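Local coordinates for fibrillarin-like pre-rrna processing protein (Methanocaldococcus jannaschii, PDB 1G8S) that probably transfers methyl groups from S-adenosyl-L-methionine to ribose 2'-hydroxyls of rRNA and tRNA, at sites selected by a guide RNA, at residues Asn55-Ala60 with Gly86-His91; Leu79-Ser84 with Asp145-Asp150; Lys98-Ala103 with Asn123-Leu128; Ile178-Ile183 with Glu191-Gln196. One frame throughout, in Å; residues are numbered along the deposited sequence.

Interaction 1: Asn55-Ala60 with Gly86-His91. With MET (methionine), chain B.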
loop_
_atom_site.group_PDB
_atom_site.type_symbol
_atom_site.label_atom_id
_atom_site.label_comp_id
_atom_site.label_asym_id
_atom_site.label_seq_id
_atom_site.Cartn_x
_atom_site.Cartn_y
_atom_site.Cartn_z
ATOM N N ASN A 55 -2.204 -3.562 20.765
ATOM C CA ASN A 55 -2.750 -2.787 21.875
ATOM C C ASN A 55 -1.628 -2.044 22.587
ATOM O O ASN A 55 -1.883 -1.101 23.343
ATOM C CB ASN A 55 -3.460 -3.704 22.876
ATOM C CG ASN A 55 -4.755 -4.263 22.335
ATOM O OD1 ASN A 55 -5.712 -3.526 22.100
ATOM N ND2 ASN A 55 -4.792 -5.576 22.129
ATOM N N LYS A 56 -0.390 -2.460 22.340
ATOM C CA LYS A 56 0.765 -1.841 22.988
ATOM C C LYS A 56 1.755 -1.184 22.034
ATOM O O LYS A 56 2.739 -0.585 22.470
ATOM C CB LYS A 56 1.502 -2.879 23.837
ATOM C CG LYS A 56 0.647 -3.503 24.921
ATOM C CD LYS A 56 1.478 -4.387 25.835
ATOM C CE LYS A 56 0.628 -4.967 26.956
ATOM N NZ LYS A 56 1.447 -5.720 27.947
ATOM N N SER A 57 1.508 -1.305 20.734
ATOM C CA SER A 57 2.392 -0.724 19.734
ATOM C C SER A 57 1.575 -0.183 18.566
ATOM O O SER A 57 0.891 -0.941 17.860
ATOM C CB SER A 57 3.382 -1.777 19.228
ATOM O OG SER A 57 4.135 -1.294 18.135
ATOM N N LYS A 58 1.639 1.127 18.359
ATOM C CA LYS A 58 0.888 1.746 17.280
ATOM C C LYS A 58 1.303 1.229 15.909
ATOM O O LYS A 58 0.494 1.238 14.985
ATOM C CB LYS A 58 1.046 3.268 17.320
ATOM C CG LYS A 58 0.509 3.886 18.599
ATOM C CD LYS A 58 0.645 5.399 18.592
ATOM C CE LYS A 58 0.464 5.947 19.998
ATOM N NZ LYS A 58 1.532 5.431 20.908
ATOM N N LEU A 59 2.554 0.795 15.776
ATOM C CA LEU A 59 3.037 0.283 14.492
ATOM C C LEU A 59 2.379 -1.072 14.228
ATOM O O LEU A 59 1.947 -1.351 13.100
ATOM C CB LEU A 59 4.563 0.144 14.492
ATOM C CG LEU A 59 5.214 -0.395 13.208
ATOM C CD1 LEU A 59 4.597 0.292 11.995
ATOM C CD2 LEU A 59 6.722 -0.196 13.238
ATOM N N ALA A 60 2.291 -1.904 15.260
ATOM C CA ALA A 60 1.634 -3.206 15.110
ATOM C C ALA A 60 0.155 -2.970 14.789
ATOM O O ALA A 60 -0.435 -3.667 13.950
ATOM C CB ALA A 60 1.784 -4.024 16.386
ATOM N N GLY A 86 10.165 0.975 25.357
ATOM C CA GLY A 86 10.890 -0.043 24.615
ATOM C C GLY A 86 10.085 -0.981 23.731
ATOM O O GLY A 86 10.673 -1.718 22.937
ATOM N N THR A 87 8.761 -0.952 23.849
ATOM C CA THR A 87 7.889 -1.839 23.068
ATOM C C THR A 87 8.116 -1.805 21.558
ATOM O O THR A 87 8.638 -2.765 20.984
ATOM C CB THR A 87 6.400 -1.551 23.350
ATOM O OG1 THR A 87 6.139 -1.717 24.751
ATOM C CG2 THR A 87 5.507 -2.511 22.566
ATOM N N THR A 88 7.741 -0.711 20.901
ATOM C CA THR A 88 7.925 -0.646 19.457
ATOM C C THR A 88 9.394 -0.658 19.037
ATOM O O THR A 88 9.753 -1.286 18.043
ATOM C CB THR A 88 7.186 0.570 18.850
ATOM O OG1 THR A 88 5.787 0.456 19.137
ATOM C CG2 THR A 88 7.384 0.629 17.344
ATOM N N PRO A 89 10.280 0.041 19.780
ATOM C CA PRO A 89 11.684 -0.001 19.358
ATOM C C PRO A 89 12.262 -1.431 19.365
ATOM O O PRO A 89 13.107 -1.756 18.537
ATOM C CB PRO A 89 12.379 0.905 20.377
ATOM C CG PRO A 89 11.318 1.940 20.652
ATOM C CD PRO A 89 10.059 1.097 20.787
ATOM N N SER A 90 11.810 -2.271 20.295
ATOM C CA SER A 90 12.325 -3.640 20.366
ATOM C C SER A 90 11.958 -4.392 19.083
ATOM O O SER A 90 12.799 -5.076 18.499
ATOM C CB SER A 90 11.790 -4.377 21.605
ATOM O OG SER A 90 10.388 -4.567 21.573
ATOM N N HIS A 91 10.720 -4.224 18.630
ATOM C CA HIS A 91 10.277 -4.887 17.399
ATOM C C HIS A 91 10.938 -4.312 16.152
ATOM O O HIS A 91 11.312 -5.056 15.233
ATOM C CB HIS A 91 8.751 -4.833 17.286
ATOM C CG HIS A 91 8.059 -5.822 18.170
ATOM N ND1 HIS A 91 7.440 -5.479 19.352
ATOM C CD2 HIS A 91 7.924 -7.166 18.054
ATOM C CE1 HIS A 91 6.951 -6.566 19.924
ATOM N NE2 HIS A 91 7.232 -7.602 19.155
HETATM N N MET B . 4.419 4.179 22.173
HETATM C CA MET B . 5.160 3.170 22.978
HETATM C C MET B . 5.944 2.250 22.056
HETATM O O MET B . 5.414 1.943 20.971
HETATM C CB MET B . 4.184 2.343 23.811
HETATM C CG MET B . 4.859 1.523 24.884
HETATM S SD MET B . 5.903 2.591 25.878
HETATM C CE MET B . 4.674 3.726 26.545
HETATM O OXT MET B . 7.065 1.848 22.428
#

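Interaction 2: Leu79-Ser84 with Asp145-Asp150. With MET (methionine), chain B.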
loop_
_atom_site.group_PDB
_atom_site.type_symbol
_atom_site.label_atom_id
_atom_site.label_comp_id
_atom_site.label_asym_id
_atom_site.label_seq_id
_atom_site.Cartn_x
_atom_site.Cartn_y
_atom_site.Cartn_z
ATOM N N LEU A 79 15.326 6.480 12.325
ATOM C CA LEU A 79 15.367 7.528 13.346
ATOM C C LEU A 79 14.016 7.408 14.050
ATOM O O LEU A 79 12.963 7.652 13.448
ATOM C CB LEU A 79 15.516 8.905 12.699
ATOM C CG LEU A 79 15.453 10.069 13.696
ATOM C CD1 LEU A 79 16.592 9.951 14.707
ATOM C CD2 LEU A 79 15.532 11.373 12.930
ATOM N N TYR A 80 14.050 7.003 15.316
ATOM C CA TYR A 80 12.848 6.808 16.115
ATOM C C TYR A 80 12.623 7.994 17.051
ATOM O O TYR A 80 13.452 8.262 17.925
ATOM C CB TYR A 80 12.984 5.516 16.943
ATOM C CG TYR A 80 11.716 5.075 17.617
ATOM C CD1 TYR A 80 10.953 4.023 17.089
ATOM C CD2 TYR A 80 11.240 5.717 18.765
ATOM C CE1 TYR A 80 9.761 3.632 17.683
ATOM C CE2 TYR A 80 10.038 5.329 19.363
ATOM C CZ TYR A 80 9.304 4.283 18.812
ATOM O OH TYR A 80 8.110 3.901 19.376
ATOM N N LEU A 81 11.497 8.680 16.875
ATOM C CA LEU A 81 11.152 9.843 17.692
ATOM C C LEU A 81 9.895 9.595 18.514
ATOM O O LEU A 81 8.839 9.280 17.970
ATOM C CB LEU A 81 10.921 11.065 16.796
ATOM C CG LEU A 81 12.000 11.391 15.764
ATOM C CD1 LEU A 81 11.546 12.576 14.894
ATOM C CD2 LEU A 81 13.321 11.686 16.486
ATOM N N GLY A 82 9.998 9.748 19.830
ATOM C CA GLY A 82 8.830 9.561 20.669
ATOM C C GLY A 82 9.069 8.765 21.934
ATOM O O GLY A 82 9.882 7.840 21.953
ATOM N N ALA A 83 8.345 9.131 22.988
ATOM C CA ALA A 83 8.453 8.469 24.279
ATOM C C ALA A 83 8.166 6.987 24.107
ATOM O O ALA A 83 7.225 6.605 23.409
ATOM C CB ALA A 83 7.461 9.079 25.269
ATOM N N SER A 84 8.981 6.157 24.741
ATOM C CA SER A 84 8.797 4.711 24.648
ATOM C C SER A 84 9.503 3.996 25.780
ATOM O O SER A 84 10.606 4.376 26.176
ATOM C CB SER A 84 9.340 4.189 23.316
ATOM O OG SER A 84 9.334 2.766 23.286
ATOM N N ASP A 145 16.980 5.919 6.375
ATOM C CA ASP A 145 16.055 5.461 5.342
ATOM C C ASP A 145 14.620 5.709 5.782
ATOM O O ASP A 145 13.715 5.876 4.959
ATOM C CB ASP A 145 16.244 3.959 5.116
ATOM C CG ASP A 145 17.650 3.612 4.728
ATOM O OD1 ASP A 145 18.017 3.881 3.567
ATOM O OD2 ASP A 145 18.392 3.080 5.582
ATOM N N VAL A 146 14.416 5.731 7.092
ATOM C CA VAL A 146 13.083 5.918 7.636
ATOM C C VAL A 146 13.084 6.673 8.953
ATOM O O VAL A 146 13.983 6.499 9.778
ATOM C CB VAL A 146 12.400 4.545 7.913
ATOM C CG1 VAL A 146 11.016 4.754 8.478
ATOM C CG2 VAL A 146 12.343 3.704 6.631
ATOM N N ILE A 147 12.078 7.516 9.129
ATOM C CA ILE A 147 11.890 8.226 10.385
ATOM C C ILE A 147 10.535 7.733 10.865
ATOM O O ILE A 147 9.553 7.754 10.104
ATOM C CB ILE A 147 11.818 9.763 10.217
ATOM C CG1 ILE A 147 13.183 10.314 9.793
ATOM C CG2 ILE A 147 11.367 10.399 11.545
ATOM C CD1 ILE A 147 13.163 11.799 9.438
ATOM N N TYR A 148 10.492 7.257 12.103
ATOM C CA TYR A 148 9.264 6.780 12.714
ATOM C C TYR A 148 9.004 7.747 13.857
ATOM O O TYR A 148 9.845 7.875 14.744
ATOM C CB TYR A 148 9.441 5.374 13.295
ATOM C CG TYR A 148 8.199 4.859 13.979
ATOM C CD1 TYR A 148 7.176 4.250 13.245
ATOM C CD2 TYR A 148 8.003 5.043 15.348
ATOM C CE1 TYR A 148 5.991 3.849 13.854
ATOM C CE2 TYR A 148 6.821 4.644 15.974
ATOM C CZ TYR A 148 5.815 4.047 15.218
ATOM O OH TYR A 148 4.643 3.675 15.817
ATOM N N GLU A 149 7.844 8.396 13.850
ATOM C CA GLU A 149 7.513 9.358 14.900
ATOM C C GLU A 149 6.200 9.085 15.629
ATOM O O GLU A 149 5.155 8.861 15.013
ATOM C CB GLU A 149 7.479 10.762 14.301
ATOM C CG GLU A 149 7.056 11.834 15.295
ATOM C CD GLU A 149 7.172 13.234 14.731
ATOM O OE1 GLU A 149 6.466 14.134 15.248
ATOM O OE2 GLU A 149 7.971 13.437 13.795
ATOM N N ASP A 150 6.265 9.120 16.957
ATOM C CA ASP A 150 5.109 8.907 17.822
ATOM C C ASP A 150 5.232 9.964 18.917
ATOM O O ASP A 150 5.645 9.668 20.038
ATOM C CB ASP A 150 5.159 7.506 18.436
ATOM C CG ASP A 150 3.978 7.213 19.342
ATOM O OD1 ASP A 150 3.009 7.999 19.365
ATOM O OD2 ASP A 150 4.013 6.177 20.035
HETATM N N MET B . 4.419 4.179 22.173
HETATM C CA MET B . 5.160 3.170 22.978
HETATM C C MET B . 5.944 2.250 22.056
HETATM O O MET B . 5.414 1.943 20.971
HETATM C CB MET B . 4.184 2.343 23.811
HETATM C CG MET B . 4.859 1.523 24.884
HETATM S SD MET B . 5.903 2.591 25.878
HETATM C CE MET B . 4.674 3.726 26.545
HETATM O OXT MET B . 7.065 1.848 22.428
HETATM O O HOH W 1 6.769 5.747 20.934
HETATM O O HOH W 2 4.802 8.452 22.756
#

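Interaction 3: Lys98-Ala103 with Asn123-Leu128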
loop_
_atom_site.group_PDB
_atom_site.type_symbol
_atom_site.label_atom_id
_atom_site.label_comp_id
_atom_site.label_asym_id
_atom_site.label_seq_id
_atom_site.Cartn_x
_atom_site.Cartn_y
_atom_site.Cartn_z
ATOM N N LYS A 98 19.895 -5.944 10.496
ATOM C CA LYS A 98 21.142 -5.634 9.806
ATOM C C LYS A 98 21.263 -4.118 9.650
ATOM O O LYS A 98 22.072 -3.626 8.865
ATOM C CB LYS A 98 21.176 -6.303 8.433
ATOM C CG LYS A 98 21.218 -7.821 8.499
ATOM C CD LYS A 98 21.347 -8.435 7.115
ATOM C CE LYS A 98 21.426 -9.953 7.203
ATOM N NZ LYS A 98 21.601 -10.592 5.867
ATOM N N GLY A 99 20.450 -3.389 10.413
ATOM C CA GLY A 99 20.458 -1.939 10.341
ATOM C C GLY A 99 20.701 -1.257 11.676
ATOM O O GLY A 99 21.307 -1.836 12.579
ATOM N N ILE A 100 20.216 -0.024 11.801
ATOM C CA ILE A 100 20.400 0.755 13.023
ATOM C C ILE A 100 19.133 1.519 13.398
ATOM O O ILE A 100 18.389 1.973 12.533
ATOM C CB ILE A 100 21.540 1.795 12.853
ATOM C CG1 ILE A 100 22.852 1.094 12.494
ATOM C CG2 ILE A 100 21.713 2.590 14.144
ATOM C CD1 ILE A 100 23.431 0.248 13.621
ATOM N N VAL A 101 18.892 1.651 14.695
ATOM C CA VAL A 101 17.743 2.394 15.175
ATOM C C VAL A 101 18.235 3.470 16.143
ATOM O O VAL A 101 18.752 3.161 17.217
ATOM C CB VAL A 101 16.741 1.487 15.910
ATOM C CG1 VAL A 101 15.501 2.272 16.275
ATOM C CG2 VAL A 101 16.372 0.284 15.024
ATOM N N TYR A 102 18.111 4.727 15.740
ATOM C CA TYR A 102 18.510 5.830 16.609
ATOM C C TYR A 102 17.259 6.207 17.383
ATOM O O TYR A 102 16.237 6.576 16.787
ATOM C CB TYR A 102 18.994 7.026 15.787
ATOM C CG TYR A 102 20.214 6.757 14.933
ATOM C CD1 TYR A 102 20.097 6.586 13.553
ATOM C CD2 TYR A 102 21.491 6.703 15.498
ATOM C CE1 TYR A 102 21.215 6.377 12.757
ATOM C CE2 TYR A 102 22.619 6.492 14.708
ATOM C CZ TYR A 102 22.472 6.333 13.339
ATOM O OH TYR A 102 23.577 6.140 12.549
ATOM N N ALA A 103 17.330 6.109 18.705
ATOM C CA ALA A 103 16.192 6.419 19.554
ATOM C C ALA A 103 16.409 7.731 20.304
ATOM O O ALA A 103 17.259 7.802 21.191
ATOM C CB ALA A 103 15.968 5.281 20.550
ATOM N N ASN A 123 21.713 -2.868 18.098
ATOM C CA ASN A 123 21.518 -2.037 16.922
ATOM C C ASN A 123 20.665 -0.814 17.259
ATOM O O ASN A 123 20.315 -0.026 16.384
ATOM C CB ASN A 123 20.914 -2.850 15.766
ATOM C CG ASN A 123 19.597 -3.486 16.120
ATOM O OD1 ASN A 123 19.322 -3.772 17.284
ATOM N ND2 ASN A 123 18.771 -3.735 15.102
ATOM N N ILE A 124 20.333 -0.663 18.538
ATOM C CA ILE A 124 19.576 0.505 18.982
ATOM C C ILE A 124 20.597 1.471 19.593
ATOM O O ILE A 124 21.349 1.097 20.497
ATOM C CB ILE A 124 18.524 0.150 20.053
ATOM C CG1 ILE A 124 17.482 -0.809 19.470
ATOM C CG2 ILE A 124 17.838 1.421 20.545
ATOM C CD1 ILE A 124 16.360 -1.166 20.428
ATOM N N ILE A 125 20.633 2.700 19.086
ATOM C CA ILE A 125 21.566 3.712 19.582
ATOM C C ILE A 125 20.761 4.783 20.309
ATOM O O ILE A 125 20.066 5.579 19.679
ATOM C CB ILE A 125 22.343 4.377 18.423
ATOM C CG1 ILE A 125 23.074 3.313 17.591
ATOM C CG2 ILE A 125 23.332 5.400 18.978
ATOM C CD1 ILE A 125 24.028 2.440 18.381
ATOM N N PRO A 126 20.846 4.814 21.651
ATOM C CA PRO A 126 20.116 5.792 22.462
ATOM C C PRO A 126 20.756 7.165 22.367
ATOM O O PRO A 126 21.978 7.291 22.436
ATOM C CB PRO A 126 20.224 5.215 23.863
ATOM C CG PRO A 126 21.619 4.663 23.856
ATOM C CD PRO A 126 21.709 3.973 22.502
ATOM N N ILE A 127 19.930 8.189 22.197
ATOM C CA ILE A 127 20.443 9.553 22.098
ATOM C C ILE A 127 19.559 10.463 22.924
ATOM O O ILE A 127 18.382 10.643 22.618
ATOM C CB ILE A 127 20.461 10.049 20.632
ATOM C CG1 ILE A 127 21.424 9.187 19.807
ATOM C CG2 ILE A 127 20.903 11.517 20.579
ATOM C CD1 ILE A 127 21.480 9.543 18.334
ATOM N N LEU A 128 20.116 11.021 23.998
ATOM C CA LEU A 128 19.339 11.918 24.839
ATOM C C LEU A 128 19.239 13.228 24.066
ATOM O O LEU A 128 20.253 13.858 23.762
ATOM C CB LEU A 128 20.051 12.127 26.179
ATOM C CG LEU A 128 19.222 12.709 27.324
ATOM C CD1 LEU A 128 18.221 11.671 27.810
ATOM C CD2 LEU A 128 20.147 13.123 28.467
#

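Interaction 4: Ile178-Ile183 with Glu191-Gln196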
loop_
_atom_site.group_PDB
_atom_site.type_symbol
_atom_site.label_atom_id
_atom_site.label_comp_id
_atom_site.label_asym_id
_atom_site.label_seq_id
_atom_site.Cartn_x
_atom_site.Cartn_y
_atom_site.Cartn_z
ATOM N N ILE A 178 -0.299 10.022 14.356
ATOM C CA ILE A 178 -0.864 11.282 14.825
ATOM C C ILE A 178 -2.130 11.153 15.664
ATOM O O ILE A 178 -3.152 10.624 15.211
ATOM C CB ILE A 178 -1.189 12.222 13.636
ATOM C CG1 ILE A 178 0.051 12.451 12.766
ATOM C CG2 ILE A 178 -1.720 13.556 14.167
ATOM C CD1 ILE A 178 -0.147 13.513 11.684
ATOM N N LYS A 179 -2.060 11.659 16.894
ATOM C CA LYS A 179 -3.208 11.666 17.791
ATOM C C LYS A 179 -3.900 13.009 17.529
ATOM O O LYS A 179 -3.350 14.065 17.851
ATOM C CB LYS A 179 -2.744 11.591 19.251
ATOM C CG LYS A 179 -3.866 11.760 20.252
ATOM C CD LYS A 179 -3.348 11.669 21.679
ATOM C CE LYS A 179 -4.459 11.913 22.686
ATOM N NZ LYS A 179 -3.939 11.849 24.080
ATOM N N ALA A 180 -5.088 12.972 16.933
ATOM C CA ALA A 180 -5.821 14.190 16.600
ATOM C C ALA A 180 -5.965 15.182 17.755
ATOM O O ALA A 180 -5.715 16.370 17.577
ATOM C CB ALA A 180 -7.205 13.843 16.062
ATOM N N ARG A 181 -6.376 14.685 18.918
ATOM C CA ARG A 181 -6.603 15.535 20.088
ATOM C C ARG A 181 -5.366 16.223 20.652
ATOM O O ARG A 181 -5.491 17.153 21.451
ATOM C CB ARG A 181 -7.280 14.728 21.196
ATOM C CG ARG A 181 -8.663 14.196 20.848
ATOM C CD ARG A 181 -9.760 15.246 20.963
ATOM N NE ARG A 181 -9.653 16.297 19.958
ATOM C CZ ARG A 181 -10.675 16.738 19.228
ATOM N NH1 ARG A 181 -11.885 16.218 19.384
ATOM N NH2 ARG A 181 -10.486 17.699 18.337
ATOM N N SER A 182 -4.178 15.776 20.254
ATOM C CA SER A 182 -2.947 16.396 20.748
ATOM C C SER A 182 -2.645 17.644 19.925
ATOM O O SER A 182 -1.751 18.427 20.262
ATOM C CB SER A 182 -1.765 15.411 20.673
ATOM O OG SER A 182 -1.330 15.183 19.341
ATOM N N ILE A 183 -3.403 17.820 18.846
ATOM C CA ILE A 183 -3.254 18.957 17.940
ATOM C C ILE A 183 -4.325 20.006 18.219
ATOM O O ILE A 183 -4.037 21.204 18.280
ATOM C CB ILE A 183 -3.435 18.540 16.459
ATOM C CG1 ILE A 183 -2.494 17.386 16.102
ATOM C CG2 ILE A 183 -3.194 19.738 15.550
ATOM C CD1 ILE A 183 -1.036 17.725 16.158
ATOM N N GLU A 191 -11.206 16.674 10.170
ATOM C CA GLU A 191 -10.618 17.914 9.680
ATOM C C GLU A 191 -9.165 18.070 10.123
ATOM O O GLU A 191 -8.327 18.547 9.361
ATOM C CB GLU A 191 -11.440 19.114 10.154
ATOM C CG GLU A 191 -11.902 20.025 9.023
ATOM C CD GLU A 191 -12.791 19.312 8.008
ATOM O OE1 GLU A 191 -12.317 18.355 7.354
ATOM O OE2 GLU A 191 -13.969 19.709 7.862
ATOM N N ILE A 192 -8.866 17.670 11.356
ATOM C CA ILE A 192 -7.502 17.763 11.859
ATOM C C ILE A 192 -6.557 16.936 10.982
ATOM O O ILE A 192 -5.506 17.414 10.548
ATOM C CB ILE A 192 -7.418 17.264 13.322
ATOM C CG1 ILE A 192 -8.246 18.187 14.228
ATOM C CG2 ILE A 192 -5.965 17.206 13.773
ATOM C CD1 ILE A 192 -8.414 17.688 15.655
ATOM N N PHE A 193 -6.931 15.687 10.715
ATOM C CA PHE A 193 -6.096 14.822 9.890
ATOM C C PHE A 193 -5.906 15.381 8.487
ATOM O O PHE A 193 -4.825 15.275 7.915
ATOM C CB PHE A 193 -6.696 13.411 9.846
ATOM C CG PHE A 193 -6.575 12.676 11.150
ATOM C CD1 PHE A 193 -7.662 11.999 11.694
ATOM C CD2 PHE A 193 -5.364 12.675 11.843
ATOM C CE1 PHE A 193 -7.550 11.328 12.912
ATOM C CE2 PHE A 193 -5.238 12.009 13.063
ATOM C CZ PHE A 193 -6.329 11.335 13.600
ATOM N N LYS A 194 -6.951 15.985 7.936
ATOM C CA LYS A 194 -6.860 16.580 6.610
ATOM C C LYS A 194 -5.821 17.699 6.619
ATOM O O LYS A 194 -4.973 17.789 5.725
ATOM C CB LYS A 194 -8.224 17.132 6.194
ATOM C CG LYS A 194 -8.210 17.955 4.918
ATOM C CD LYS A 194 -9.608 18.468 4.597
ATOM C CE LYS A 194 -9.581 19.449 3.438
ATOM N NZ LYS A 194 -9.017 18.832 2.210
ATOM N N GLU A 195 -5.881 18.548 7.641
ATOM C CA GLU A 195 -4.938 19.654 7.755
ATOM C C GLU A 195 -3.519 19.156 7.995
ATOM O O GLU A 195 -2.565 19.695 7.444
ATOM C CB GLU A 195 -5.367 20.598 8.884
ATOM C CG GLU A 195 -6.722 21.243 8.653
ATOM C CD GLU A 195 -7.148 22.151 9.793
ATOM O OE1 GLU A 195 -8.276 22.684 9.738
ATOM O OE2 GLU A 195 -6.354 22.332 10.740
ATOM N N GLN A 196 -3.366 18.117 8.810
ATOM C CA GLN A 196 -2.034 17.587 9.068
ATOM C C GLN A 196 -1.448 16.972 7.802
ATOM O O GLN A 196 -0.259 17.111 7.525
ATOM C CB GLN A 196 -2.084 16.560 10.199
ATOM C CG GLN A 196 -2.396 17.186 11.553
ATOM C CD GLN A 196 -1.324 18.166 11.995
ATOM O OE1 GLN A 196 -0.180 17.783 12.235
ATOM N NE2 GLN A 196 -1.691 19.441 12.099
#

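Interaction 1: Asn55-Ala60 with Gly86-His91
Thr-88 and Ser-57 meet hydroxyl to hydroxyl: Ser-57 OG donates to Thr-88 OG1 across 2.6 Å. Thr-88 OG1 donates in turn to O of the bound methionine, which would make a short chain of hydroxyls ending at the ligand carboxylate, though the second step is modelled so short that its length is doubtful. Because chi1 of Thr-88 (-60°) sets OG1 beside its own backbone N, both groups can address that carboxylate, and Thr-88 N reaches methionine OXT at 3.1 Å with an N-H...O angle of 163°. The methyl branch CG2 of Thr-88 packs instead on Leu-59 CB, 4.0 Å away.

Ser-57 is also the N-cap of helix 58-64. Its OG accepts a weak bond from Ala-60 N (3.5 Å) and bonds Trp-52 NE1 as well, so this buried hydroxyl has three protein partners, one of them weak.

Thr-87 contributes its methyl, with CG2 lying 3.4 Å from Lys-56 O, while its OG1 approaches CG of the ligand at 3.5 Å. Thr-87 and Thr-88 are predicted to bind S-adenosyl-L-methionine, and a carboxylate received at the start of helix 87-95 is consistent with the methionine end of the cofactor site in a Rossmann-like methyltransferase.

Interaction 2: Leu79-Ser84 with Asp145-Asp150
Leu-79 and Leu-81 pair with the strand 146-149 through four backbone hydrogen bonds in parallel register, the strand axes inclined by 12°. Leu-79 N bonds Val-146 O and Leu-79 O accepts from Tyr-148 N; one step on, Leu-81 N bonds Tyr-148 O and Leu-81 O accepts from Asp-150 N, each within 2.8-2.9 Å.

Aromatic contact dominates one face of the sheet. The rings of Tyr-80 and Tyr-148 lie side by side, planes at 27° and centroids 5.0 Å apart, with little overlap; the touch is Tyr-80 CE1 to Tyr-148 CD2, 3.2 Å. On the other face Leu-79 CB meets Ile-147 CG1 at 4.0 Å.

Polar contacts gather at the C-terminal ends of the two strands. Ser-84 OG donates to methionine OXT at 2.6 Å. One water accepts from Tyr-80 OH and from the ligand N while donating to Ala-83 O and Asp-150 OD2, a carboxylate oxygen that also forms a salt bridge with Lys-58. A leucine in place of Tyr-80 would probably leave this water with the ligand N as its one remaining donor of the two, and the Tyr-148 ring without its flat neighbour.

Ligand groups held beyond the C-terminal ends of adjacent parallel strands are characteristic of the Rossmann-like methyltransferase cofactor site.

Interaction 3: Lys98-Ala103 with Asn123-Leu128
Ile-100 and Ile-125 each set CG1 beside the backbone N, which leaves CG2 of Ile-100 facing CG1 of Ile-125 at 3.8 Å. Tyr-102 has its CG likewise beside its backbone N (chi1 -62°), which swings the ring back along its own strand until Ile-100 CG2 sits 3.9 Å above the centre of one face. From the neighbouring strand Ile-125 CB comes to the ring atom Tyr-102 CD2 at 3.8 Å, and Ile-127 CD1 reaches the same atom from further along, at 4.0 Å. Three isoleucines thus hem in one tyrosine ring.

Asn-123 takes the more hindered chi1 of 58°, with CG between backbone N and carbonyl carbon. Its CB lies 3.4 Å from Gly-99 O, while ND2 turns out of the contact to bond Ala-93 O and Ala-96 O.

The backbone supplies a parallel ladder: Val-101 N to Asn-123 O, Ile-125 N to Val-101 O at 2.7 Å, Ala-103 N to Ile-125 O, and Ile-127 N to Ala-103 O. The third is less well aimed, its donor standing 36° out of the acceptor's carbonyl plane. Opposite the tyrosine, Val-101, Ala-103 and Ile-124 touch more distantly, Ala-103 CB to Ile-124 CG2 being 4.3 Å.

Strands 100-105 and 124-128 are the two arms of a beta-alpha-beta unit. Its helix 108-117 covers Ala-103 and Pro-126, helix 87-95 packs on Val-101 and Ile-124, and strand 77-81 continues the sheet beyond Tyr-102, leaving 124-128 as the outermost strand on this side.

Interaction 4: Ile178-Ile183 with Glu191-Gln196
Phe-193 drives its ring against the end of strand 172-179, and here several contacts converge on the buried Ile-178 and Ala-180. Ile-178 O lies in the plane of the ring at its edge, 3.3 Å from Phe-193 CE2, while Ala-180 CB approaches Phe-193 CZ obliquely at 3.6 Å. The Ile-178 side chain runs counter to Phe-193 alongside it, CG2 being 4.0 Å from Phe-193 CE2. Beside the ring, Ile-192 is extended (chi2 171°), which carries its CD1 to within 3.6 Å of Ala-180 O.

Towards the partly exposed Arg-181 and Ile-183 the contacts are fewer. Arg-181, bent at chi2 and chi3, makes a single close approach, NH2 to Ile-192 CD1 at 3.4 Å, with the two side chains at about a right angle; its polar partners are Asp-184 O and Lys-187 O. Ile-183 touches Ile-192 CG2 through its CB at 3.9 Å and meets the buried Gln-196 amide from the opposite direction, CG2 to NE2 at 3.8 Å. Were Ile-183 replaced by an alanine, the Gln-196 amide would probably lose its apolar neighbours CG2 and CD1 and gain freedom to turn. The helix turns its exposed residues Glu-191 and Lys-194 from the contact.

The whole joins a strand end to the helix that follows it. Helix 189-203 then leads into strand 205-212, and strand 220-227 returns antiparallel between 172-179 and 205-212, the ending characteristic of Rossmann-like methyltransferases.

How the interactions relate
Interactions 2, 3 and 4 all reach the seven-stranded mixed sheet, whose order 3-2-1-4-5-7-6 is that of Rossmann-like methyltransferases. Interaction 2 lies at its middle; interaction 3, whose segments fall between those of interaction 2 along the chain, sits about 10 Å away by centres and is tied to it by a probable hydrogen bond from Tyr-80 N to Tyr-102 O (2.7 Å). Interaction 1, about 11 Å from interaction 2 between centres, alternates with it in sequence; both touch the bound methionine, and the Lys-58 to Asp-150 salt bridge links them. Interaction 4 comes last, about 28 Å from interaction 3 between centres, across the chain's centre. The ligand site therefore lies where interactions 1 and 2 converge.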